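Local coordinates for protein mandelate racemase/muconate lactonizing enzyme (PDB 2OG9) that probably acts as a mandelate racemase-like isomerase of the enolase superfamily, pairing a capping domain with a TIM-barrel domain, at residues V18-C23 against G75-A80; F65-R70 against D288-G293. All blocks are in the same frame, centred on the assembly; numbering follows the deposited sequence.

Contact 1: V18-C23 against G75-A80; sequences VRISSC and GQFAHA
With CG swung trans to its own amide nitrogen (chi1 175°), Phe-77 sends its ring from the helix to the strand. There Ile-20, whose CG1 sits between backbone N and carbonyl carbon (chi1 51°), reaches out with CD1 to meet it. CD1 lies 3.5 Å from Phe-77 CE1, and the two side chains meet at a slant. The same methyl also touches the helix itself, 4.0 Å from Ala-80 CB. Two residues further along the strand, Ser-22 adds carbon rather than hydroxyl, its CB 3.9 Å from Phe-77 CD1. The carbonyl oxygen Ile-20 O lies in the ring plane, at the ring edge. No hydrogen bond runs between the two segments; their direct contact is apolar. Without the ring, as with an alanine here, Ile-20 CD1 and Ser-22 CB would probably lose their common partner and a gap would open between helix and strand. The strand and helix segments run nearly antiparallel, at 169°, with axes 8.7 Å apart at closest approach, one helix layer lying on a sheet. Strand 15-26 is an inner strand of this antiparallel sheet: Ile-20 also touches Ala-379 of strand 375-382 and Phe-122 of helix 114-133. On the strand's other flank, strand 46-56 contributes Leu-50, which packs against both Phe-77 and Ala-80, while Ala-78, pointing away, meets Gly-75 of the second subunit.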
loop_
_atom_site.group_PDB
_atom_site.type_symbol
_atom_site.label_atom_id
_atom_site.label_comp_id
_atom_site.label_asym_id
_atom_site.label_seq_id
_atom_site.Cartn_x
_atom_site.Cartn_y
_atom_site.Cartn_z
ATOM N N VAL A 18 -11.303 34.480 -36.329
ATOM C CA VAL A 18 -10.273 34.255 -35.322
ATOM C C VAL A 18 -8.997 34.952 -35.763
ATOM O O VAL A 18 -8.606 34.856 -36.923
ATOM C CB VAL A 18 -9.958 32.747 -35.140
ATOM C CG1 VAL A 18 -8.871 32.570 -34.099
ATOM C CG2 VAL A 18 -11.207 31.989 -34.728
ATOM N N ARG A 19 -8.360 35.669 -34.842
ATOM C CA ARG A 19 -7.109 36.350 -35.147
ATOM C C ARG A 19 -6.064 36.062 -34.079
ATOM O O ARG A 19 -6.333 36.186 -32.886
ATOM C CB ARG A 19 -7.309 37.869 -35.253
ATOM C CG ARG A 19 -5.996 38.631 -35.436
ATOM C CD ARG A 19 -6.207 40.081 -35.877
ATOM N NE ARG A 19 -4.932 40.777 -36.034
ATOM C CZ ARG A 19 -4.194 41.226 -35.023
ATOM N NH1 ARG A 19 -4.611 41.061 -33.775
ATOM N NH2 ARG A 19 -3.031 41.826 -35.255
ATOM N N ILE A 20 -4.875 35.666 -34.510
ATOM C CA ILE A 20 -3.795 35.389 -33.576
ATOM C C ILE A 20 -2.649 36.346 -33.839
ATOM O O ILE A 20 -2.346 36.670 -34.987
ATOM C CB ILE A 20 -3.276 33.954 -33.700
ATOM C CG1 ILE A 20 -2.961 33.644 -35.163
ATOM C CG2 ILE A 20 -4.289 32.991 -33.102
ATOM C CD1 ILE A 20 -2.275 32.326 -35.362
ATOM N N SER A 21 -2.017 36.793 -32.763
ATOM C CA SER A 21 -0.914 37.734 -32.853
ATOM C C SER A 21 0.209 37.296 -31.932
ATOM O O SER A 21 -0.045 36.874 -30.807
ATOM C CB SER A 21 -1.373 39.132 -32.411
ATOM O OG SER A 21 -2.613 39.493 -32.985
ATOM N N SER A 22 1.445 37.402 -32.409
ATOM C CA SER A 22 2.610 37.065 -31.602
ATOM C C SER A 22 3.251 38.405 -31.266
ATOM O O SER A 22 3.899 39.031 -32.103
ATOM C CB SER A 22 3.586 36.186 -32.384
ATOM O OG SER A 22 4.643 35.748 -31.540
ATOM N N CYS A 23 3.049 38.834 -30.028
ATOM C CA CYS A 23 3.541 40.115 -29.539
ATOM C C CYS A 23 4.739 39.974 -28.606
ATOM O O CYS A 23 4.670 39.274 -27.603
ATOM C CB CYS A 23 2.389 40.822 -28.823
ATOM S SG CYS A 23 2.808 42.365 -28.021
ATOM N N GLY A 75 7.018 28.865 -31.896
ATOM C CA GLY A 75 6.338 27.585 -31.966
ATOM C C GLY A 75 4.864 27.683 -31.620
ATOM O O GLY A 75 4.030 27.067 -32.282
ATOM N N GLN A 76 4.541 28.451 -30.579
ATOM C CA GLN A 76 3.153 28.619 -30.166
ATOM C C GLN A 76 2.340 29.281 -31.267
ATOM O O GLN A 76 1.230 28.853 -31.572
ATOM C CB GLN A 76 3.051 29.479 -28.901
ATOM C CG GLN A 76 3.574 28.839 -27.622
ATOM C CD GLN A 76 3.248 29.684 -26.396
ATOM O OE1 GLN A 76 2.796 30.822 -26.524
ATOM N NE2 GLN A 76 3.475 29.134 -25.210
ATOM N N PHE A 77 2.890 30.334 -31.860
ATOM C CA PHE A 77 2.181 31.041 -32.916
ATOM C C PHE A 77 1.934 30.146 -34.116
ATOM O O PHE A 77 0.818 30.071 -34.620
ATOM C CB PHE A 77 2.964 32.273 -33.383
ATOM C CG PHE A 77 2.325 32.973 -34.557
ATOM C CD1 PHE A 77 1.221 33.800 -34.373
ATOM C CD2 PHE A 77 2.786 32.748 -35.856
ATOM C CE1 PHE A 77 0.580 34.393 -35.460
ATOM C CE2 PHE A 77 2.149 33.338 -36.953
ATOM C CZ PHE A 77 1.045 34.160 -36.753
ATOM N N ALA A 78 2.989 29.476 -34.574
ATOM C CA ALA A 78 2.903 28.594 -35.729
ATOM C C ALA A 78 1.824 27.541 -35.544
ATOM O O ALA A 78 1.048 27.278 -36.459
ATOM C CB ALA A 78 4.251 27.926 -35.981
ATOM N N HIS A 79 1.768 26.935 -34.361
ATOM C CA HIS A 79 0.757 25.913 -34.110
ATOM C C HIS A 79 -0.637 26.538 -34.041
ATOM O O HIS A 79 -1.595 26.010 -34.613
ATOM C CB HIS A 79 1.053 25.160 -32.809
ATOM C CG HIS A 79 0.301 23.871 -32.688
ATOM N ND1 HIS A 79 0.575 22.776 -33.479
ATOM C CD2 HIS A 79 -0.743 23.517 -31.902
ATOM C CE1 HIS A 79 -0.269 21.801 -33.186
ATOM N NE2 HIS A 79 -1.080 22.226 -32.232
ATOM N N ALA A 80 -0.748 27.666 -33.344
ATOM C CA ALA A 80 -2.026 28.359 -33.221
ATOM C C ALA A 80 -2.582 28.670 -34.612
ATOM O O ALA A 80 -3.771 28.495 -34.870
ATOM C CB ALA A 80 -1.849 29.655 -32.427
#

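Contact 2: F65-R70 against D288-G293; sequences FSYSKR and DAPRVG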
loop_
_atom_site.group_PDB
_atom_site.type_symbol
_atom_site.label_atom_id
_atom_site.label_comp_id
_atom_site.label_asym_id
_atom_site.label_seq_id
_atom_site.Cartn_x
_atom_site.Cartn_y
_atom_site.Cartn_z
ATOM N N PHE A 65 -4.831 34.785 -24.070
ATOM C CA PHE A 65 -3.413 34.776 -24.392
ATOM C C PHE A 65 -2.649 33.676 -23.683
ATOM O O PHE A 65 -3.132 33.085 -22.724
ATOM C CB PHE A 65 -2.787 36.143 -24.059
ATOM C CG PHE A 65 -2.723 36.455 -22.585
ATOM C CD1 PHE A 65 -1.619 36.074 -21.827
ATOM C CD2 PHE A 65 -3.765 37.125 -21.956
ATOM C CE1 PHE A 65 -1.549 36.356 -20.463
ATOM C CE2 PHE A 65 -3.709 37.413 -20.591
ATOM C CZ PHE A 65 -2.594 37.025 -19.843
ATOM N N SER A 66 -1.467 33.380 -24.206
ATOM C CA SER A 66 -0.562 32.410 -23.612
ATOM C C SER A 66 0.774 33.127 -23.751
ATOM O O SER A 66 0.818 34.247 -24.275
ATOM C CB SER A 66 -0.571 31.072 -24.368
ATOM O OG SER A 66 -0.219 31.225 -25.731
ATOM N N TYR A 67 1.860 32.520 -23.294
ATOM C CA TYR A 67 3.143 33.194 -23.376
ATOM C C TYR A 67 4.303 32.216 -23.308
ATOM O O TYR A 67 4.127 31.040 -22.995
ATOM C CB TYR A 67 3.268 34.191 -22.218
ATOM C CG TYR A 67 3.569 33.527 -20.892
ATOM C CD1 TYR A 67 4.882 33.342 -20.467
ATOM C CD2 TYR A 67 2.546 33.031 -20.090
ATOM C CE1 TYR A 67 5.171 32.679 -19.278
ATOM C CE2 TYR A 67 2.821 32.364 -18.897
ATOM C CZ TYR A 67 4.138 32.191 -18.499
ATOM O OH TYR A 67 4.431 31.521 -17.332
ATOM N N SER A 68 5.491 32.726 -23.602
ATOM C CA SER A 68 6.710 31.942 -23.539
ATOM C C SER A 68 7.812 32.843 -23.014
ATOM O O SER A 68 8.011 33.952 -23.517
ATOM C CB SER A 68 7.124 31.429 -24.921
ATOM O OG SER A 68 6.120 30.624 -25.501
ATOM N N LYS A 69 8.498 32.373 -21.981
ATOM C CA LYS A 69 9.632 33.090 -21.418
ATOM C C LYS A 69 10.783 32.291 -22.011
ATOM O O LYS A 69 10.929 31.104 -21.726
ATOM C CB LYS A 69 9.615 33.003 -19.892
ATOM C CG LYS A 69 8.582 33.924 -19.251
ATOM C CD LYS A 69 8.326 33.560 -17.794
ATOM C CE LYS A 69 8.616 34.727 -16.865
ATOM N NZ LYS A 69 8.222 34.454 -15.448
ATOM N N ARG A 70 11.572 32.941 -22.857
ATOM C CA ARG A 70 12.678 32.300 -23.561
ATOM C C ARG A 70 12.071 31.572 -24.764
ATOM O O ARG A 70 10.987 31.933 -25.206
ATOM C CB ARG A 70 13.453 31.342 -22.642
ATOM C CG ARG A 70 14.157 32.078 -21.501
ATOM C CD ARG A 70 15.047 31.174 -20.661
ATOM N NE ARG A 70 15.579 31.879 -19.495
ATOM C CZ ARG A 70 16.424 32.906 -19.552
ATOM N NH1 ARG A 70 16.850 33.359 -20.725
ATOM N NH2 ARG A 70 16.837 33.490 -18.434
ATOM N N ASP A 288 -0.111 27.582 -13.481
ATOM C CA ASP A 288 -0.023 28.756 -14.344
ATOM C C ASP A 288 -0.994 28.461 -15.488
ATOM O O ASP A 288 -0.704 27.630 -16.349
ATOM C CB ASP A 288 1.419 28.881 -14.858
ATOM C CG ASP A 288 1.619 30.052 -15.805
ATOM O OD1 ASP A 288 0.661 30.438 -16.505
ATOM O OD2 ASP A 288 2.754 30.570 -15.866
ATOM N N ALA A 289 -2.150 29.124 -15.490
ATOM C CA ALA A 289 -3.164 28.884 -16.516
ATOM C C ALA A 289 -2.630 28.850 -17.954
ATOM O O ALA A 289 -2.769 27.843 -18.644
ATOM C CB ALA A 289 -4.297 29.911 -16.389
ATOM N N PRO A 290 -2.018 29.949 -18.428
ATOM C CA PRO A 290 -1.488 29.962 -19.797
ATOM C C PRO A 290 -0.508 28.821 -20.069
ATOM O O PRO A 290 -0.498 28.229 -21.146
ATOM C CB PRO A 290 -0.805 31.325 -19.892
ATOM C CG PRO A 290 -1.624 32.178 -18.978
ATOM C CD PRO A 290 -1.848 31.266 -17.786
ATOM N N ARG A 291 0.318 28.510 -19.079
ATOM C CA ARG A 291 1.310 27.459 -19.231
ATOM C C ARG A 291 0.742 26.035 -19.279
ATOM O O ARG A 291 1.321 25.163 -19.922
ATOM C CB ARG A 291 2.348 27.572 -18.109
ATOM C CG ARG A 291 3.558 26.679 -18.303
ATOM C CD ARG A 291 4.689 27.032 -17.342
ATOM N NE ARG A 291 5.176 28.397 -17.530
ATOM C CZ ARG A 291 6.353 28.833 -17.088
ATOM N NH1 ARG A 291 7.159 28.006 -16.436
ATOM N NH2 ARG A 291 6.730 30.086 -17.302
ATOM N N VAL A 292 -0.387 25.796 -18.616
ATOM C CA VAL A 292 -0.972 24.457 -18.599
ATOM C C VAL A 292 -2.023 24.218 -19.682
ATOM O O VAL A 292 -2.574 23.124 -19.784
ATOM C CB VAL A 292 -1.598 24.120 -17.213
ATOM C CG1 VAL A 292 -0.543 24.239 -16.126
ATOM C CG2 VAL A 292 -2.775 25.035 -16.926
ATOM N N GLY A 293 -2.307 25.237 -20.484
ATOM C CA GLY A 293 -3.283 25.067 -21.547
ATOM C C GLY A 293 -4.561 25.872 -21.422
ATOM O O GLY A 293 -5.543 25.582 -22.105
#
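Tyr-67 OH is the polar centre of this contact, shared between Asp-288 and Arg-291. It donates to Asp-288 OD2 over 2.4 Å, a very short separation whose exact value is doubtful, and accepts from Arg-291 NH2 at 2.7 Å. The phenol oxygen lies out of the guanidinium plane and this N-H...O bond is bent (132°); a weak bond from Arg-291 NE reaches the same oxygen. The Tyr-67 and Asp-288 side chains come from opposite directions, the carboxylate plane 23° from the ring plane and Asp-288 OD1 in the ring plane at its edge. Nearer the strand backbone, Pro-290 CB packs at the ring edge, 3.8 Å from Tyr-67 CD2, and rests 3.9 Å from Ser-66 CA, where the backbones come closest. Lys-69 crosses the arginine at about a right angle, its CD at the guanidinium edge, 3.9 Å from Arg-291 NH2.

Asp-288 and Arg-291 are positioned by the weakly bonded helical turn 289-292. Asp-288 is its N-cap: OD1 takes Arg-291 N at 3.2 Å, nearly straight (163°) though met from above the carboxylate plane. A bend at chi3 turns the Arg-291 guanidinium back to the phenol, and Gly-293 ends the turn as a Schellman motif. Further out, Phe-316 meets the Tyr-67 ring, Gln-117 bonds Arg-291 O, and Ser-108 of the second subunit packs on Arg-291.

The contact thus joins the capping-domain sheet to the N-cap and short helical turn that follow barrel strand 284-285. One buried phenol oxygen gives to an aspartate and takes from an arginine, so a single hydroxyl links two groups of opposite kind, and its orientation is probably fixed by them.

How the contacts relate
Contacts 1 and 2 lie with centres about 13 Å apart and are joined by Gln-76, which takes no part in the packing of contact 1. Its NE2 probably bonds Tyr-67 O at 3.0 Å and its OE1 probably bonds Ser-66 OG at 3.1 Å, tying helix 73-83 to the strand just before it. Contact 1 is internal to the capping domain, whereas contact 2 sets an edge strand of that sheet against the segment following barrel strand 284-285, on the side where enolase-superfamily active sites are usually found; no catalytic role is established for these residues. Both also touch the second subunit. The calcium-site residues Ala-254 and Phe-257 belong to neither contact.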